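Local coordinates for Slr1438 protein (Synechocystis sp., PDB 3K25), which is of unknown function but probably binds carbohydrate and may act as an aldose 1-epimerase-like sugar isomerase, at residues 36-39 with 45-48; 170-175 with 242-247. One frame throughout, in Å; residues are numbered along the deposited sequence.

Interactions 1 and 2 follow one another along the chain and do not touch: their centres are 16 Å apart and their nearest atoms about 7 Å. Interaction 1 is a local hairpin contact, whereas interaction 2 joins parts of the chain 67 residues apart. Ile-45 pairs through its backbone with Phe-168, just ahead of the 170-175 loop. Tyr-47 meets the ring of Tyr-250 and touches Lys-248, and the carbonyls of these same two residues serve interaction 2, that of Lys-248 accepting from Lys-172 and that of Tyr-250 bonding weakly with Thr-244. Tyr-250 and Lys-248 are thus shared neighbours of the two contacts.

Interaction 1 of 2, residues 36-39 with 45-48; sequences TEWT and ILYF
The indole of Trp-38 has the Ile-45 side chain over one face, with CD1 above the six-membered ring, while Leu-46 CG sits at the indole edge, near its plane. The exact height of the isoleucine over the indole is uncertain, because the model is too tight here. On one face of the Phe-48 ring rests Thr-36 CB, 3.5 Å from the ring centroid and 19° off the normal, in a CH-pi contact. Glu-37 OE2 approaches Phe-48 CD2 obliquely, at 3.6 Å, with the carboxylate turned 84° from the ring plane; its salt bridge goes to Arg-50. Phe-53 meets the Phe-48 ring edge-to-face.

These residues belong to a beta-hairpin in which strand 34-40 turns back into 43-44, and 45-48 continues roughly antiparallel beyond the strand. The hairpin bond runs from Ile-45 N to Trp-38 O at 3.0 Å, though the carbonyl's position is less certain. Thr-36 and Glu-37 both face Ser-26 in a classic beta bulge, and Thr-36 OG1 is also bonded to Ser-26 O. A chi1 of 172°, with CG opposite the backbone N, carries the Trp-38 indole over to Ile-45. Trp-38 CB packs on Leu-46 CD1, 3.7 Å away.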
# COMPACT_ATOMS: atom_id res chain seq x y z
N THR A 36 -3.48 -2.42 9.59
CA THR A 36 -2.26 -2.36 10.37
C THR A 36 -1.65 -3.72 10.61
O THR A 36 -0.46 -3.93 10.36
CB THR A 36 -2.51 -1.71 11.71
OG1 THR A 36 -3.52 -2.45 12.40
CG2 THR A 36 -2.98 -0.28 11.53
N GLU A 37 -2.46 -4.66 11.09
CA GLU A 37 -1.97 -6.00 11.38
C GLU A 37 -2.87 -7.08 10.80
O GLU A 37 -4.07 -6.87 10.64
CB GLU A 37 -1.85 -6.21 12.89
CG GLU A 37 -1.14 -5.08 13.62
CD GLU A 37 -0.76 -5.44 15.05
OE1 GLU A 37 -1.53 -6.16 15.73
OE2 GLU A 37 0.31 -4.99 15.50
N TRP A 38 -2.28 -8.22 10.47
CA TRP A 38 -3.01 -9.34 9.90
C TRP A 38 -2.39 -10.66 10.36
O TRP A 38 -1.18 -10.83 10.24
CB TRP A 38 -2.98 -9.24 8.37
CG TRP A 38 -3.54 -10.42 7.61
CD1 TRP A 38 -4.44 -11.35 8.07
CD2 TRP A 38 -3.29 -10.75 6.24
NE1 TRP A 38 -4.76 -12.23 7.06
CE2 TRP A 38 -4.07 -11.89 5.93
CE3 TRP A 38 -2.48 -10.19 5.24
CZ2 TRP A 38 -4.06 -12.48 4.66
CZ3 TRP A 38 -2.47 -10.77 3.97
CH2 TRP A 38 -3.27 -11.91 3.69
N THR A 39 -3.20 -11.56 10.91
CA THR A 39 -2.70 -12.86 11.37
C THR A 39 -3.51 -14.05 10.88
O THR A 39 -4.74 -14.02 10.84
CB THR A 39 -2.63 -12.99 12.91
OG1 THR A 39 -3.94 -12.87 13.48
CG2 THR A 39 -1.71 -11.94 13.49
N ILE A 45 1.43 -12.04 9.55
CA ILE A 45 1.78 -12.00 8.15
C ILE A 45 2.24 -10.59 7.76
O ILE A 45 3.01 -10.43 6.81
CB ILE A 45 0.60 -12.51 7.29
CG1 ILE A 45 0.68 -11.97 5.87
CG2 ILE A 45 -0.71 -12.14 7.93
CD1 ILE A 45 -0.29 -12.70 4.96
N LEU A 46 1.82 -9.58 8.52
CA LEU A 46 2.24 -8.19 8.29
C LEU A 46 3.14 -7.71 9.41
O LEU A 46 3.04 -8.19 10.54
CB LEU A 46 1.04 -7.25 8.21
CG LEU A 46 0.21 -7.25 6.94
CD1 LEU A 46 -1.01 -6.33 7.10
CD2 LEU A 46 1.09 -6.78 5.79
N TYR A 47 4.02 -6.76 9.10
CA TYR A 47 4.91 -6.17 10.10
C TYR A 47 4.28 -4.87 10.54
O TYR A 47 3.68 -4.18 9.71
CB TYR A 47 6.29 -5.89 9.51
CG TYR A 47 7.11 -4.86 10.28
CD1 TYR A 47 6.88 -3.49 10.13
CD2 TYR A 47 8.14 -5.27 11.13
CE1 TYR A 47 7.66 -2.55 10.81
CE2 TYR A 47 8.92 -4.34 11.81
CZ TYR A 47 8.68 -2.98 11.65
OH TYR A 47 9.48 -2.08 12.31
N PHE A 48 4.43 -4.50 11.81
CA PHE A 48 3.83 -3.26 12.27
C PHE A 48 4.53 -2.66 13.48
O PHE A 48 4.61 -3.28 14.53
CB PHE A 48 2.35 -3.48 12.60
CG PHE A 48 1.55 -2.20 12.69
CD1 PHE A 48 1.41 -1.38 11.57
CD2 PHE A 48 0.95 -1.83 13.88
CE1 PHE A 48 0.67 -0.20 11.64
CE2 PHE A 48 0.20 -0.65 13.96
CZ PHE A 48 0.07 0.17 12.83

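Interaction 2 of 2, residues 170-175 with 242-247; sequences REKLGI and LWTVAG
Lys-172 reaches across to Thr-244 with its ammonium group, and NZ donates a hydrogen bond to Thr-244 OG1 at 3.0 Å. The same nitrogen lies 2.7 Å from Val-245 O and donates a further hydrogen bond to Lys-248 O, beyond the segment. Several oxygens thus gather round one buried amine, and their partial negative charge would be expected to favour its protonated form. Thr-244 OG1 has a second partner in Tyr-250 O, to which its hydrogen bond is weak.

The methylene chain of the lysine acts as an extended arm carrying NZ. Beyond CG all three outer torsions are close to 180°, and this stretch bridges much of the distance between backbones whose nearest CA atoms, those of Lys-172 and Ala-246, are 9.6 Å apart. Lys-172 CE passes 3.6 Å from Thr-244 OG1, the lysine and threonine side chains running alongside one another and pointing opposite ways. The hydroxyl is presented to the lysine because it stands opposite the backbone N (chi1 176°).

In the fold, 170-175 links strand 157-168 to strand 176-178, and so runs from one eight-stranded antiparallel sheet to the other within the galactose mutarotase-like beta-sandwich (supersandwich) of aldose 1-epimerases. Strand 239-245 lies in the first of these sheets, between 205-210 and 250-256, and Val-245 to Lys-248 lead into the turn that joins it to 250-256. The lysine therefore tethers the crossing loop to the end of this hairpin.

Backbone bonding shapes the loop: a type I turn runs from Lys-172 to Ile-175, with Ile-175 N bonded to Lys-172 O at 3.0 Å, and an inverse gamma turn is centred on Glu-171 just before it.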
# COMPACT_ATOMS: atom_id res chain seq x y z
N ARG A 170 11.81 -12.04 8.98
CA ARG A 170 12.97 -11.99 9.87
C ARG A 170 14.21 -12.55 9.18
O ARG A 170 15.19 -11.84 8.98
CB ARG A 170 12.69 -12.80 11.13
CG ARG A 170 13.77 -12.75 12.19
CD ARG A 170 13.38 -13.61 13.38
NE ARG A 170 12.12 -13.16 13.98
CZ ARG A 170 11.35 -13.91 14.76
NH1 ARG A 170 11.70 -15.16 15.04
NH2 ARG A 170 10.22 -13.42 15.26
N GLU A 171 14.15 -13.82 8.82
CA GLU A 171 15.26 -14.48 8.16
C GLU A 171 15.20 -14.18 6.67
O GLU A 171 14.61 -14.93 5.90
CB GLU A 171 15.19 -16.00 8.39
CG GLU A 171 15.14 -16.41 9.85
CD GLU A 171 16.28 -15.82 10.66
OE1 GLU A 171 17.45 -15.94 10.23
OE2 GLU A 171 16.01 -15.25 11.74
N LYS A 172 15.83 -13.08 6.27
CA LYS A 172 15.84 -12.64 4.87
C LYS A 172 16.71 -13.47 3.93
O LYS A 172 16.41 -13.59 2.74
CB LYS A 172 16.26 -11.18 4.81
CG LYS A 172 15.36 -10.25 5.63
CD LYS A 172 15.84 -8.81 5.54
CE LYS A 172 14.98 -7.87 6.38
NZ LYS A 172 15.52 -6.47 6.33
N LEU A 173 17.79 -14.04 4.46
CA LEU A 173 18.71 -14.83 3.65
C LEU A 173 18.02 -15.97 2.89
O LEU A 173 18.27 -16.16 1.71
CB LEU A 173 19.82 -15.39 4.53
CG LEU A 173 21.02 -15.99 3.80
CD1 LEU A 173 21.66 -14.92 2.93
CD2 LEU A 173 22.02 -16.53 4.79
N GLY A 174 17.16 -16.71 3.58
CA GLY A 174 16.49 -17.83 2.93
C GLY A 174 15.33 -17.47 2.02
O GLY A 174 14.71 -18.35 1.42
N ILE A 175 15.05 -16.17 1.90
CA ILE A 175 13.95 -15.70 1.08
C ILE A 175 14.09 -16.02 -0.41
O ILE A 175 15.08 -15.65 -1.05
CB ILE A 175 13.74 -14.17 1.23
CG1 ILE A 175 13.40 -13.83 2.68
CG2 ILE A 175 12.61 -13.69 0.32
CD1 ILE A 175 12.13 -14.49 3.19
N LEU A 242 10.18 -2.84 -4.29
CA LEU A 242 10.65 -3.68 -3.19
C LEU A 242 11.46 -2.84 -2.20
O LEU A 242 12.48 -2.27 -2.55
CB LEU A 242 11.49 -4.82 -3.75
CG LEU A 242 11.82 -5.86 -2.69
CD1 LEU A 242 11.80 -7.25 -3.31
CD2 LEU A 242 13.17 -5.54 -2.06
N TRP A 243 10.98 -2.77 -0.96
CA TRP A 243 11.59 -1.97 0.11
C TRP A 243 12.00 -2.88 1.27
O TRP A 243 11.26 -3.78 1.67
CB TRP A 243 10.56 -0.94 0.59
CG TRP A 243 10.88 -0.06 1.81
CD1 TRP A 243 9.99 0.34 2.79
CD2 TRP A 243 12.10 0.63 2.09
NE1 TRP A 243 10.59 1.24 3.64
CE2 TRP A 243 11.88 1.44 3.24
CE3 TRP A 243 13.36 0.65 1.48
CZ2 TRP A 243 12.87 2.25 3.78
CZ3 TRP A 243 14.34 1.47 2.02
CH2 TRP A 243 14.09 2.26 3.16
N THR A 244 13.19 -2.64 1.82
CA THR A 244 13.68 -3.43 2.94
C THR A 244 14.96 -2.82 3.48
O THR A 244 15.77 -2.28 2.73
CB THR A 244 13.93 -4.90 2.53
OG1 THR A 244 14.50 -5.61 3.63
CG2 THR A 244 14.87 -4.97 1.34
N VAL A 245 15.15 -2.90 4.79
CA VAL A 245 16.35 -2.36 5.42
C VAL A 245 16.91 -3.28 6.49
O VAL A 245 16.18 -4.03 7.15
CB VAL A 245 16.08 -0.97 6.07
CG1 VAL A 245 15.46 -0.03 5.06
CG2 VAL A 245 15.20 -1.13 7.29
N ALA A 246 18.23 -3.21 6.66
CA ALA A 246 18.93 -4.02 7.65
C ALA A 246 18.31 -3.75 9.03
O ALA A 246 18.11 -2.59 9.40
CB ALA A 246 20.42 -3.66 7.65
N GLY A 247 18.01 -4.81 9.76
CA GLY A 247 17.43 -4.64 11.08
C GLY A 247 15.92 -4.85 11.15
O GLY A 247 15.46 -5.87 11.67